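Local coordinates for DyP2 (Amycolatopsis sp. ATCC 39116, PDB 4G2C), which probably uses hydrogen peroxide at its heme to oxidise dyes and other aromatic substrates, as a multifunctional dye peroxidase of a lignin-reactive bacterium, at residues A[55-60]-A[374-379]; A[270-275]-A[403-408]. One frame throughout, in Å; residues are numbered along the deposited sequence.

Contact 1 of 2, residues A[55-60]-A[374-379]; sequences QPNILK and ARRGQT. With HEM (protoporphyrin IX containing Fe), chain C; ACT (acetate ion), chain X; ACT (acetate ion), chain O.
The guanidinium of R376 meets the backbone of N57 and I58 at its edge. NE gives a hydrogen bond to N57 O (2.7 Å), which lies almost in the guanidinium plane. NH2 bonds to I58 O (2.8 Å), with NH2 standing above that carbonyl's plane, 43° out of it. The two faces are also occupied. The methyl CB of A374 sits 3.5 Å above one, toward the rim, and an acetate ion lies over the opposite one. The acetate, probably from the crystallisation liquor, also takes a weak bond from NH2. The guanidinium of the preceding arginine, R375, has heme C4D over one face, and NH2 reaches the propionate atom HEM O2A (2.6 Å) at its edge. Successive arginines thus serve the loop and the heme.

A bend at chi2 (-77°) turns the R376 chain toward the loop carbonyls. NH1 reaches back to R375 O (3.1 Å), so all three guanidinium nitrogens have a backbone acceptor and the group is fixed in rotation. The N57 side chain slides past it in the opposite direction, with OD1 3.4 Å from R376 CD. The stronger partner of OD1 is H62 N. A water links N57 ND2 to R376 O. Replacing R376 with a leucine would probably leave the carbonyls of N57 and I58 without these donors and let the loop shift.

Residues 55-60 lie between helix 45-53 and strand 66-74, in the DyP alpha+beta barrel domain. K60 packs on L98 of helix 94-107 and pairs with D230. The R376 side comes from strand 374-380, which pairs with strand 402-409. F408 of that neighbour packs on N57, I58 and R376.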
ATOM      1  N   GLN A  55      13.757   0.223 -11.480  1.00 26.99           N
ATOM      2  CA  GLN A  55      12.996  -1.009 -11.284  1.00 25.17           C
ATOM      3  C   GLN A  55      11.518  -0.811 -11.601  1.00 24.26           C
ATOM      4  O   GLN A  55      10.990   0.289 -11.433  1.00 23.59           O
ATOM      5  CB  GLN A  55      13.127  -1.529  -9.849  1.00 27.36           C
ATOM      6  CG  GLN A  55      14.521  -1.978  -9.433  1.00 23.03           C
ATOM      7  CD  GLN A  55      14.495  -2.610  -8.064  1.00 24.02           C
ATOM      8  OE1 GLN A  55      13.615  -3.415  -7.767  1.00 23.48           O
ATOM      9  NE2 GLN A  55      15.438  -2.235  -7.212  1.00 25.15           N
ATOM     10  N   PRO A  56      10.849  -1.888 -12.062  1.00 24.51           N
ATOM     11  CA  PRO A  56       9.390  -1.964 -12.200  1.00 23.03           C
ATOM     12  C   PRO A  56       8.687  -1.868 -10.836  1.00 24.75           C
ATOM     13  O   PRO A  56       9.328  -1.957  -9.777  1.00 22.08           O
ATOM     14  CB  PRO A  56       9.163  -3.372 -12.774  1.00 22.63           C
ATOM     15  CG  PRO A  56      10.474  -3.798 -13.337  1.00 21.50           C
ATOM     16  CD  PRO A  56      11.508  -3.135 -12.489  1.00 26.38           C
ATOM     17  N   ASN A  57       7.369  -1.698 -10.884  1.00 22.62           N
ATOM     18  CA  ASN A  57       6.505  -1.717  -9.705  1.00 22.85           C
ATOM     19  C   ASN A  57       6.505  -0.393  -8.936  1.00 24.59           C
ATOM     20  O   ASN A  57       5.737  -0.222  -7.992  1.00 20.19           O
ATOM     21  CB  ASN A  57       6.841  -2.900  -8.781  1.00 20.36           C
ATOM     22  CG  ASN A  57       5.708  -3.231  -7.809  1.00 20.72           C
ATOM     23  OD1 ASN A  57       4.521  -3.111  -8.142  1.00 24.50           O
ATOM     24  ND2 ASN A  57       6.067  -3.643  -6.607  1.00 20.69           N
ATOM     25  N   ILE A  58       7.354   0.549  -9.353  1.00 21.64           N
ATOM     26  CA  ILE A  58       7.488   1.788  -8.608  1.00 23.14           C
ATOM     27  C   ILE A  58       6.582   2.887  -9.175  1.00 20.63           C
ATOM     28  O   ILE A  58       5.637   3.298  -8.521  1.00 20.96           O
ATOM     29  CB  ILE A  58       8.966   2.248  -8.502  1.00 24.72           C
ATOM     30  CG1 ILE A  58       9.791   1.222  -7.709  1.00 24.19           C
ATOM     31  CG2 ILE A  58       9.045   3.601  -7.813  1.00 19.24           C
ATOM     32  CD1 ILE A  58      11.324   1.364  -7.863  1.00 20.50           C
ATOM     33  N   LEU A  59       6.867   3.349 -10.386  1.00 23.83           N
ATOM     34  CA  LEU A  59       6.028   4.367 -11.029  1.00 29.35           C
ATOM     35  C   LEU A  59       4.668   3.794 -11.475  1.00 26.98           C
ATOM     36  O   LEU A  59       3.712   4.534 -11.714  1.00 26.97           O
ATOM     37  CB  LEU A  59       6.750   5.010 -12.221  1.00 20.73           C
ATOM     38  CG  LEU A  59       7.966   5.921 -12.019  1.00 26.52           C
ATOM     39  CD1 LEU A  59       8.552   6.310 -13.358  1.00 23.60           C
ATOM     40  CD2 LEU A  59       7.636   7.196 -11.208  1.00 22.54           C
ATOM     41  N   LYS A  60       4.593   2.474 -11.573  1.00 28.14           N
ATOM     42  CA  LYS A  60       3.383   1.790 -12.020  1.00 26.25           C
ATOM     43  C   LYS A  60       3.401   0.377 -11.441  1.00 26.74           C
ATOM     44  O   LYS A  60       4.358  -0.356 -11.654  1.00 24.73           O
ATOM     45  CB  LYS A  60       3.399   1.702 -13.545  1.00 29.50           C
ATOM     46  CG  LYS A  60       2.328   0.799 -14.149  1.00 31.55           C
ATOM     47  CD  LYS A  60       1.162   1.624 -14.569  1.00 30.47           C
ATOM     48  CE  LYS A  60       0.028   0.786 -15.098  1.00 31.60           C
ATOM     49  NZ  LYS A  60      -1.238   1.521 -14.851  1.00 36.09           N
ATOM     50  N   ALA A 374       2.275   5.631  -3.136  1.00 19.51           N
ATOM     51  CA  ALA A 374       2.022   4.463  -3.961  1.00 19.59           C
ATOM     52  C   ALA A 374       1.919   3.175  -3.129  1.00 23.45           C
ATOM     53  O   ALA A 374       2.899   2.732  -2.537  1.00 23.21           O
ATOM     54  CB  ALA A 374       3.135   4.318  -4.963  1.00 21.65           C
ATOM     55  N   ARG A 375       0.739   2.566  -3.115  1.00 22.22           N
ATOM     56  CA  ARG A 375       0.525   1.317  -2.394  1.00 21.68           C
ATOM     57  C   ARG A 375       0.666   0.151  -3.372  1.00 26.91           C
ATOM     58  O   ARG A 375       0.133   0.198  -4.487  1.00 26.21           O
ATOM     59  CB  ARG A 375      -0.861   1.304  -1.744  1.00 21.46           C
ATOM     60  CG  ARG A 375      -1.098   2.409  -0.688  1.00 18.67           C
ATOM     61  CD  ARG A 375      -2.549   2.362  -0.117  1.00 23.24           C
ATOM     62  NE  ARG A 375      -3.510   2.792  -1.136  1.00 22.14           N
ATOM     63  CZ  ARG A 375      -4.660   2.193  -1.422  1.00 24.74           C
ATOM     64  NH1 ARG A 375      -5.059   1.113  -0.742  1.00 22.87           N
ATOM     65  NH2 ARG A 375      -5.417   2.690  -2.397  1.00 22.29           N
ATOM     66  N   ARG A 376       1.381  -0.890  -2.952  1.00 21.86           N
ATOM     67  CA  ARG A 376       1.641  -2.042  -3.813  1.00 24.39           C
ATOM     68  C   ARG A 376       1.483  -3.344  -3.043  1.00 24.44           C
ATOM     69  O   ARG A 376       2.211  -4.304  -3.295  1.00 24.51           O
ATOM     70  CB  ARG A 376       3.073  -1.969  -4.356  1.00 22.22           C
ATOM     71  CG  ARG A 376       3.401  -0.675  -5.085  1.00 20.51           C
ATOM     72  CD  ARG A 376       2.794  -0.671  -6.483  1.00 18.37           C
ATOM     73  NE  ARG A 376       3.215   0.506  -7.233  1.00 23.66           N
ATOM     74  CZ  ARG A 376       2.452   1.577  -7.448  1.00 25.50           C
ATOM     75  NH1 ARG A 376       1.207   1.611  -6.979  1.00 20.21           N
ATOM     76  NH2 ARG A 376       2.931   2.609  -8.138  1.00 21.53           N
ATOM     77  N   GLY A 377       0.542  -3.376  -2.100  1.00 27.56           N
ATOM     78  CA  GLY A 377       0.373  -4.517  -1.218  1.00 20.64           C
ATOM     79  C   GLY A 377      -0.231  -5.730  -1.896  1.00 28.03           C
ATOM     80  O   GLY A 377      -0.734  -5.650  -3.015  1.00 23.67           O
ATOM     81  N   GLN A 378      -0.163  -6.874  -1.225  1.00 24.62           N
ATOM     82  CA  GLN A 378      -0.857  -8.062  -1.707  1.00 27.91           C
ATOM     83  C   GLN A 378      -1.378  -8.834  -0.510  1.00 25.90           C
ATOM     84  O   GLN A 378      -0.714  -8.892   0.535  1.00 23.38           O
ATOM     85  CB  GLN A 378       0.059  -8.929  -2.579  1.00 24.95           C
ATOM     86  CG  GLN A 378      -0.620 -10.121  -3.263  1.00 25.12           C
ATOM     87  CD  GLN A 378      -1.862  -9.744  -4.046  1.00 23.88           C
ATOM     88  OE1 GLN A 378      -2.910  -9.473  -3.465  1.00 26.35           O
ATOM     89  NE2 GLN A 378      -1.753  -9.729  -5.370  1.00 25.18           N
ATOM     90  N   THR A 379      -2.589  -9.380  -0.639  1.00 19.79           N
ATOM     91  CA  THR A 379      -3.153 -10.211   0.428  1.00 22.73           C
ATOM     92  C   THR A 379      -2.386 -11.524   0.631  1.00 21.88           C
ATOM     93  O   THR A 379      -1.738 -12.040  -0.283  1.00 23.32           O
ATOM     94  CB  THR A 379      -4.630 -10.554   0.153  1.00 23.86           C
ATOM     95  OG1 THR A 379      -4.790 -10.940  -1.222  1.00 22.23           O
ATOM     96  CG2 THR A 379      -5.518  -9.352   0.449  1.00 21.64           C
TER
HETATM   97  CHA HEM C 501      -7.502   2.651   0.730  1.00 22.15           C
HETATM   98  CHB HEM C 501      -8.078  -1.410   3.338  1.00 20.71           C
HETATM   99  CHC HEM C 501      -3.752  -0.742   5.445  1.00 21.54           C
HETATM  100  CHD HEM C 501      -3.559   3.663   3.449  1.00 18.68           C
HETATM  101  C1A HEM C 501      -8.030   1.487   1.236  1.00 21.21           C
HETATM  102  C2A HEM C 501      -9.285   0.891   0.828  1.00 21.68           C
HETATM  103  C3A HEM C 501      -9.434  -0.229   1.547  1.00 19.59           C
HETATM  104  C4A HEM C 501      -8.287  -0.381   2.426  1.00 21.42           C
HETATM  105  CMA HEM C 501     -10.617  -1.209   1.470  1.00 20.23           C
HETATM  106  CAA HEM C 501     -10.244   1.472  -0.248  1.00 17.30           C
HETATM  107  CBA HEM C 501      -9.782   1.021  -1.637  1.00 21.83           C
HETATM  108  CGA HEM C 501      -8.727   1.938  -2.211  1.00 24.10           C
HETATM  109  O1A HEM C 501      -8.943   3.161  -2.292  1.00 23.82           O
HETATM  110  O2A HEM C 501      -7.644   1.455  -2.602  1.00 28.37           O
HETATM  111  C1B HEM C 501      -6.972  -1.602   4.153  1.00 22.81           C
HETATM  112  C2B HEM C 501      -6.717  -2.714   5.069  1.00 22.40           C
HETATM  113  C3B HEM C 501      -5.514  -2.510   5.640  1.00 22.78           C
HETATM  114  C4B HEM C 501      -4.961  -1.291   5.103  1.00 21.09           C
HETATM  115  CMB HEM C 501      -7.692  -3.889   5.333  1.00 20.91           C
HETATM  116  CAB HEM C 501      -4.757  -3.384   6.666  1.00 21.85           C
HETATM  117  CBB HEM C 501      -5.055  -4.676   6.820  1.00 18.85           C
HETATM  118  C1C HEM C 501      -3.364   0.546   5.148  1.00 23.66           C
HETATM  119  C2C HEM C 501      -2.243   1.257   5.742  1.00 24.26           C
HETATM  120  C3C HEM C 501      -2.187   2.471   5.170  1.00 20.73           C
HETATM  121  C4C HEM C 501      -3.268   2.561   4.209  1.00 19.66           C
HETATM  122  CMC HEM C 501      -1.269   0.687   6.813  1.00 18.99           C
HETATM  123  CAC HEM C 501      -1.195   3.616   5.487  1.00 17.92           C
HETATM  124  CBC HEM C 501      -0.528   3.663   6.651  1.00 19.74           C
HETATM  125  C1D HEM C 501      -4.556   3.775   2.503  1.00 22.96           C
HETATM  126  C2D HEM C 501      -4.666   4.869   1.574  1.00 22.93           C
HETATM  127  C3D HEM C 501      -5.883   4.526   0.730  1.00 24.59           C
HETATM  128  C4D HEM C 501      -6.396   3.290   1.230  1.00 22.17           C
HETATM  129  CMD HEM C 501      -3.739   6.093   1.464  1.00 20.06           C
HETATM  130  CAD HEM C 501      -6.492   5.337  -0.397  1.00 23.25           C
HETATM  131  CBD HEM C 501      -7.218   6.465   0.307  1.00 21.30           C
HETATM  132  CGD HEM C 501      -7.695   7.355  -0.806  1.00 24.06           C
HETATM  133  O1D HEM C 501      -6.832   7.810  -1.603  1.00 18.78           O
HETATM  134  O2D HEM C 501      -8.936   7.553  -0.905  1.00 25.23           O
HETATM  135  NA  HEM C 501      -7.447   0.691   2.194  1.00 16.48           N
HETATM  136  NB  HEM C 501      -5.873  -0.767   4.207  1.00 24.81           N
HETATM  137  NC  HEM C 501      -3.968   1.374   4.216  1.00 20.42           N
HETATM  138  ND  HEM C 501      -5.588   2.875   2.265  1.00 20.39           N
HETATM  139 FE   HEM C 501      -5.849   1.066   3.378  1.00 20.00          FE
HETATM  140  C   ACT X 522      -0.354   2.726 -10.516  1.00 37.13           C
HETATM  141  O   ACT X 522       0.073   1.573 -10.279  1.00 35.06           O
HETATM  142  OXT ACT X 522       0.268   3.674  -9.968  1.00 38.49           O
HETATM  143  CH3 ACT X 522      -1.542   2.949 -11.408  1.00 36.99           C
HETATM  144  C   ACT O 513      -3.015  -2.439  -2.094  1.00 36.98           C
HETATM  145  O   ACT O 513      -2.756  -1.755  -3.116  1.00 35.35           O
HETATM  146  OXT ACT O 513      -2.398  -2.157  -1.032  1.00 39.10           O
HETATM  147  CH3 ACT O 513      -4.014  -3.555  -2.143  1.00 37.98           C
HETATM  148  O   HOH W   1       4.614  -5.147  -4.134  1.00 25.11           O

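Contact 2 of 2, residues A[270-275]-A[403-408]; sequences YFVFRK and LLFMAF. With HEM (protoporphyrin IX containing Fe), chain C.
The carbonyl oxygen of A407 accepts a nearly straight hydrogen bond from V272 N (2.9 Å, 166°), and the CA-H of F271 adds a weaker contact. A407 N answers to V272 O. Two steps on, R274 and F405 repeat the pair of hydrogen bonds, N to O in both directions. This is a regular antiparallel ladder, in which V272-A407 and R274-F405 are hydrogen-bonded pairs and F271-F408, F273-M406 and K275-L404 are non-hydrogen-bonded pairs. The two segments run almost exactly antiparallel.

One face carries F271, F273, K275, M406, L404 and F408. F271 CD1 lies over one face of the F408 ring, 3.4 Å from F408 CE1. The planes meet at 43°, so the pair is oblique, neither a stack nor edge-to-face. M406 lies alongside both F271 and F273. Its SD sits at the edge of the F271 ring, 3.5 Å from F271 CZ, and approaches the F273 ring obliquely at 5.0 Å from its centroid. Both are Met-aromatic contacts. CG of F273 is anti to the backbone N (chi1 -174°), which sends the ring across the ladder until F273 CZ meets L404 CD2 at 3.6 Å. Side chains of strand 66-74 close over this face: V69 on F273 and L404, and L67 on M406.

The other face carries V272, R274, F405 and A407. F405 sets one ring face against the porphyrin, with F405 CE1 3.4 Å from HEM C2C, while V272 CG1 lies at the ring's edge. L403 CD2 touches the heme as well. The charged ends are paired outside the ladder, R274 with D150 and K275 with E157 and E199. Backbone bonds thus set the register, and close apolar and Met-aromatic packing fills the face of F271, F273 and M406. L403 and F405 supply an apolar part of the heme pocket.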
ATOM      1  N   TYR A 270      12.275   4.295  -1.436  1.00 22.32           N
ATOM      2  CA  TYR A 270      12.078   3.619  -0.150  1.00 20.36           C
ATOM      3  C   TYR A 270      10.819   2.734  -0.136  1.00 23.52           C
ATOM      4  O   TYR A 270       9.773   3.066  -0.743  1.00 19.37           O
ATOM      5  CB  TYR A 270      12.008   4.630   1.001  1.00 16.92           C
ATOM      6  CG  TYR A 270      13.266   5.418   1.176  1.00 19.87           C
ATOM      7  CD1 TYR A 270      14.371   4.870   1.834  1.00 23.94           C
ATOM      8  CD2 TYR A 270      13.372   6.709   0.671  1.00 20.77           C
ATOM      9  CE1 TYR A 270      15.540   5.599   1.988  1.00 22.27           C
ATOM     10  CE2 TYR A 270      14.521   7.440   0.823  1.00 19.60           C
ATOM     11  CZ  TYR A 270      15.605   6.883   1.474  1.00 23.47           C
ATOM     12  OH  TYR A 270      16.761   7.617   1.621  1.00 26.59           O
ATOM     13  N   PHE A 271      10.931   1.614   0.572  1.00 20.04           N
ATOM     14  CA  PHE A 271       9.940   0.540   0.492  1.00 22.24           C
ATOM     15  C   PHE A 271       9.546   0.109   1.888  1.00 21.27           C
ATOM     16  O   PHE A 271      10.406  -0.250   2.692  1.00 19.98           O
ATOM     17  CB  PHE A 271      10.545  -0.636  -0.283  1.00 21.96           C
ATOM     18  CG  PHE A 271       9.609  -1.798  -0.502  1.00 23.68           C
ATOM     19  CD1 PHE A 271       8.524  -1.686  -1.360  1.00 21.92           C
ATOM     20  CD2 PHE A 271       9.851  -3.026   0.111  1.00 22.10           C
ATOM     21  CE1 PHE A 271       7.687  -2.760  -1.571  1.00 22.91           C
ATOM     22  CE2 PHE A 271       9.025  -4.106  -0.102  1.00 21.65           C
ATOM     23  CZ  PHE A 271       7.940  -3.979  -0.940  1.00 24.25           C
ATOM     24  N   VAL A 272       8.250   0.183   2.186  1.00 25.46           N
ATOM     25  CA  VAL A 272       7.718  -0.293   3.465  1.00 24.00           C
ATOM     26  C   VAL A 272       7.158  -1.678   3.254  1.00 21.60           C
ATOM     27  O   VAL A 272       6.337  -1.867   2.364  1.00 24.07           O
ATOM     28  CB  VAL A 272       6.535   0.567   3.973  1.00 26.33           C
ATOM     29  CG1 VAL A 272       6.221   0.231   5.436  1.00 23.54           C
ATOM     30  CG2 VAL A 272       6.813   2.038   3.804  1.00 24.32           C
ATOM     31  N   PHE A 273       7.604  -2.644   4.055  1.00 25.89           N
ATOM     32  CA  PHE A 273       6.943  -3.953   4.127  1.00 24.82           C
ATOM     33  C   PHE A 273       6.426  -4.181   5.546  1.00 24.80           C
ATOM     34  O   PHE A 273       7.194  -4.106   6.508  1.00 22.05           O
ATOM     35  CB  PHE A 273       7.891  -5.096   3.723  1.00 25.76           C
ATOM     36  CG  PHE A 273       7.212  -6.437   3.651  1.00 24.15           C
ATOM     37  CD1 PHE A 273       6.870  -7.117   4.810  1.00 30.91           C
ATOM     38  CD2 PHE A 273       6.881  -7.002   2.429  1.00 28.56           C
ATOM     39  CE1 PHE A 273       6.215  -8.347   4.752  1.00 25.87           C
ATOM     40  CE2 PHE A 273       6.232  -8.229   2.362  1.00 26.97           C
ATOM     41  CZ  PHE A 273       5.902  -8.899   3.527  1.00 27.23           C
ATOM     42  N   ARG A 274       5.123  -4.431   5.678  1.00 24.85           N
ATOM     43  CA  ARG A 274       4.510  -4.729   6.978  1.00 22.65           C
ATOM     44  C   ARG A 274       3.465  -5.851   6.833  1.00 26.09           C
ATOM     45  O   ARG A 274       2.507  -5.715   6.065  1.00 23.14           O
ATOM     46  CB  ARG A 274       3.815  -3.489   7.554  1.00 21.77           C
ATOM     47  CG  ARG A 274       4.698  -2.489   8.290  1.00 21.87           C
ATOM     48  CD  ARG A 274       4.015  -1.110   8.402  1.00 21.81           C
ATOM     49  NE  ARG A 274       2.990  -1.051   9.451  1.00 22.67           N
ATOM     50  CZ  ARG A 274       3.272  -0.823  10.731  1.00 24.99           C
ATOM     51  NH1 ARG A 274       4.531  -0.640  11.090  1.00 19.95           N
ATOM     52  NH2 ARG A 274       2.313  -0.777  11.651  1.00 26.73           N
ATOM     53  N   LYS A 275       3.640  -6.944   7.578  1.00 25.45           N
ATOM     54  CA  LYS A 275       2.689  -8.059   7.545  1.00 22.50           C
ATOM     55  C   LYS A 275       1.575  -7.761   8.527  1.00 25.47           C
ATOM     56  O   LYS A 275       1.817  -7.636   9.735  1.00 23.92           O
ATOM     57  CB  LYS A 275       3.373  -9.384   7.919  1.00 28.68           C
ATOM     58  CG  LYS A 275       2.539 -10.634   7.641  1.00 21.90           C
ATOM     59  CD  LYS A 275       3.225 -11.884   8.180  1.00 26.07           C
ATOM     60  CE  LYS A 275       2.464 -13.157   7.803  1.00 28.09           C
ATOM     61  NZ  LYS A 275       3.204 -14.416   8.121  1.00 28.53           N
ATOM     62  N   LEU A 403      -2.970  -8.819   5.120  1.00 21.83           N
ATOM     63  CA  LEU A 403      -2.355  -8.023   4.071  1.00 22.54           C
ATOM     64  C   LEU A 403      -0.851  -7.911   4.202  1.00 20.08           C
ATOM     65  O   LEU A 403      -0.330  -7.517   5.245  1.00 19.20           O
ATOM     66  CB  LEU A 403      -2.979  -6.613   4.004  1.00 24.25           C
ATOM     67  CG  LEU A 403      -2.439  -5.635   2.937  1.00 25.09           C
ATOM     68  CD1 LEU A 403      -2.783  -6.086   1.511  1.00 23.44           C
ATOM     69  CD2 LEU A 403      -2.974  -4.213   3.184  1.00 20.99           C
ATOM     70  N   LEU A 404      -0.158  -8.238   3.118  1.00 20.94           N
ATOM     71  CA  LEU A 404       1.246  -7.910   3.016  1.00 20.62           C
ATOM     72  C   LEU A 404       1.274  -6.451   2.560  1.00 21.89           C
ATOM     73  O   LEU A 404       1.274  -6.170   1.368  1.00 20.30           O
ATOM     74  CB  LEU A 404       1.966  -8.832   2.021  1.00 20.04           C
ATOM     75  CG  LEU A 404       2.069 -10.341   2.305  1.00 24.51           C
ATOM     76  CD1 LEU A 404       2.839 -11.039   1.187  1.00 23.58           C
ATOM     77  CD2 LEU A 404       2.729 -10.632   3.638  1.00 20.13           C
ATOM     78  N   PHE A 405       1.233  -5.521   3.508  1.00 21.81           N
ATOM     79  CA  PHE A 405       1.200  -4.112   3.134  1.00 22.65           C
ATOM     80  C   PHE A 405       2.532  -3.692   2.528  1.00 19.11           C
ATOM     81  O   PHE A 405       3.588  -3.918   3.110  1.00 24.34           O
ATOM     82  CB  PHE A 405       0.845  -3.217   4.330  1.00 20.28           C
ATOM     83  CG  PHE A 405       0.852  -1.739   3.999  1.00 21.81           C
ATOM     84  CD1 PHE A 405      -0.270  -1.130   3.454  1.00 19.29           C
ATOM     85  CD2 PHE A 405       1.994  -0.973   4.203  1.00 17.03           C
ATOM     86  CE1 PHE A 405      -0.264   0.219   3.130  1.00 18.78           C
ATOM     87  CE2 PHE A 405       2.009   0.378   3.886  1.00 20.61           C
ATOM     88  CZ  PHE A 405       0.876   0.979   3.351  1.00 21.94           C
ATOM     89  N   MET A 406       2.492  -3.097   1.345  1.00 21.48           N
ATOM     90  CA  MET A 406       3.717  -2.599   0.713  1.00 21.47           C
ATOM     91  C   MET A 406       3.484  -1.216   0.123  1.00 22.25           C
ATOM     92  O   MET A 406       2.395  -0.940  -0.375  1.00 21.35           O
ATOM     93  CB  MET A 406       4.191  -3.584  -0.364  1.00 19.54           C
ATOM     94  CG  MET A 406       4.630  -4.924   0.218  1.00 24.78           C
ATOM     95  SD  MET A 406       5.200  -6.098  -1.009  1.00 22.64           S
ATOM     96  CE  MET A 406       3.646  -6.934  -1.350  1.00 22.53           C
ATOM     97  N   ALA A 407       4.499  -0.348   0.183  1.00 22.12           N
ATOM     98  CA  ALA A 407       4.400   0.995  -0.404  1.00 22.48           C
ATOM     99  C   ALA A 407       5.770   1.569  -0.741  1.00 24.28           C
ATOM    100  O   ALA A 407       6.752   1.278  -0.067  1.00 19.42           O
ATOM    101  CB  ALA A 407       3.650   1.941   0.528  1.00 16.95           C
ATOM    102  N   PHE A 408       5.828   2.374  -1.799  1.00 21.34           N
ATOM    103  CA  PHE A 408       7.020   3.140  -2.117  1.00 16.78           C
ATOM    104  C   PHE A 408       6.822   4.579  -1.657  1.00 22.15           C
ATOM    105  O   PHE A 408       5.752   5.158  -1.870  1.00 21.65           O
ATOM    106  CB  PHE A 408       7.320   3.085  -3.614  1.00 17.13           C
ATOM    107  CG  PHE A 408       7.838   1.755  -4.075  1.00 20.90           C
ATOM    108  CD1 PHE A 408       9.103   1.320  -3.694  1.00 20.09           C
ATOM    109  CD2 PHE A 408       7.062   0.932  -4.870  1.00 20.81           C
ATOM    110  CE1 PHE A 408       9.594   0.088  -4.106  1.00 22.27           C
ATOM    111  CE2 PHE A 408       7.544  -0.292  -5.289  1.00 21.91           C
ATOM    112  CZ  PHE A 408       8.821  -0.719  -4.904  1.00 23.89           C
TER
HETATM  113  CHA HEM C 501      -7.502   2.651   0.730  1.00 22.15           C
HETATM  114  CHB HEM C 501      -8.078  -1.410   3.338  1.00 20.71           C
HETATM  115  CHC HEM C 501      -3.752  -0.742   5.445  1.00 21.54           C
HETATM  116  CHD HEM C 501      -3.559   3.663   3.449  1.00 18.68           C
HETATM  117  C1A HEM C 501      -8.030   1.487   1.236  1.00 21.21           C
HETATM  118  C2A HEM C 501      -9.285   0.891   0.828  1.00 21.68           C
HETATM  119  C3A HEM C 501      -9.434  -0.229   1.547  1.00 19.59           C
HETATM  120  C4A HEM C 501      -8.287  -0.381   2.426  1.00 21.42           C
HETATM  121  CMA HEM C 501     -10.617  -1.209   1.470  1.00 20.23           C
HETATM  122  CAA HEM C 501     -10.244   1.472  -0.248  1.00 17.30           C
HETATM  123  CBA HEM C 501      -9.782   1.021  -1.637  1.00 21.83           C
HETATM  124  CGA HEM C 501      -8.727   1.938  -2.211  1.00 24.10           C
HETATM  125  O1A HEM C 501      -8.943   3.161  -2.292  1.00 23.82           O
HETATM  126  O2A HEM C 501      -7.644   1.455  -2.602  1.00 28.37           O
HETATM  127  C1B HEM C 501      -6.972  -1.602   4.153  1.00 22.81           C
HETATM  128  C2B HEM C 501      -6.717  -2.714   5.069  1.00 22.40           C
HETATM  129  C3B HEM C 501      -5.514  -2.510   5.640  1.00 22.78           C
HETATM  130  C4B HEM C 501      -4.961  -1.291   5.103  1.00 21.09           C
HETATM  131  CMB HEM C 501      -7.692  -3.889   5.333  1.00 20.91           C
HETATM  132  CAB HEM C 501      -4.757  -3.384   6.666  1.00 21.85           C
HETATM  133  CBB HEM C 501      -5.055  -4.676   6.820  1.00 18.85           C
HETATM  134  C1C HEM C 501      -3.364   0.546   5.148  1.00 23.66           C
HETATM  135  C2C HEM C 501      -2.243   1.257   5.742  1.00 24.26           C
HETATM  136  C3C HEM C 501      -2.187   2.471   5.170  1.00 20.73           C
HETATM  137  C4C HEM C 501      -3.268   2.561   4.209  1.00 19.66           C
HETATM  138  CMC HEM C 501      -1.269   0.687   6.813  1.00 18.99           C
HETATM  139  CAC HEM C 501      -1.195   3.616   5.487  1.00 17.92           C
HETATM  140  CBC HEM C 501      -0.528   3.663   6.651  1.00 19.74           C
HETATM  141  C1D HEM C 501      -4.556   3.775   2.503  1.00 22.96           C
HETATM  142  C2D HEM C 501      -4.666   4.869   1.574  1.00 22.93           C
HETATM  143  C3D HEM C 501      -5.883   4.526   0.730  1.00 24.59           C
HETATM  144  C4D HEM C 501      -6.396   3.290   1.230  1.00 22.17           C
HETATM  145  CMD HEM C 501      -3.739   6.093   1.464  1.00 20.06           C
HETATM  146  CAD HEM C 501      -6.492   5.337  -0.397  1.00 23.25           C
HETATM  147  CBD HEM C 501      -7.218   6.465   0.307  1.00 21.30           C
HETATM  148  CGD HEM C 501      -7.695   7.355  -0.806  1.00 24.06           C
HETATM  149  O1D HEM C 501      -6.832   7.810  -1.603  1.00 18.78           O
HETATM  150  O2D HEM C 501      -8.936   7.553  -0.905  1.00 25.23           O
HETATM  151  NA  HEM C 501      -7.447   0.691   2.194  1.00 16.48           N
HETATM  152  NB  HEM C 501      -5.873  -0.767   4.207  1.00 24.81           N
HETATM  153  NC  HEM C 501      -3.968   1.374   4.216  1.00 20.42           N
HETATM  154  ND  HEM C 501      -5.588   2.875   2.265  1.00 20.39           N
HETATM  155 FE   HEM C 501      -5.849   1.066   3.378  1.00 20.00          FE

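How the contacts relate
From the N terminus, residues 55-60 come first, then 270-275, 374-379 and 403-408. Contact 1 closes a long loop of 313 residues between its segments, and contact 2 a shorter one of 127. Their segments alternate, so the two loops cross. They are joined through strands 374-380 and 402-409, neighbours in one sheet, where R376 N probably bonds to M406 O and Q378 O to L404 N. Strand 267-278 lies beyond 402-409. Contact 1 thus ties the loop before strand 66-74 to this sheet, and contact 2 is one strand pairing within it, 267-278 with 402-409. Their centres are 9 Å apart, and both reach the heme.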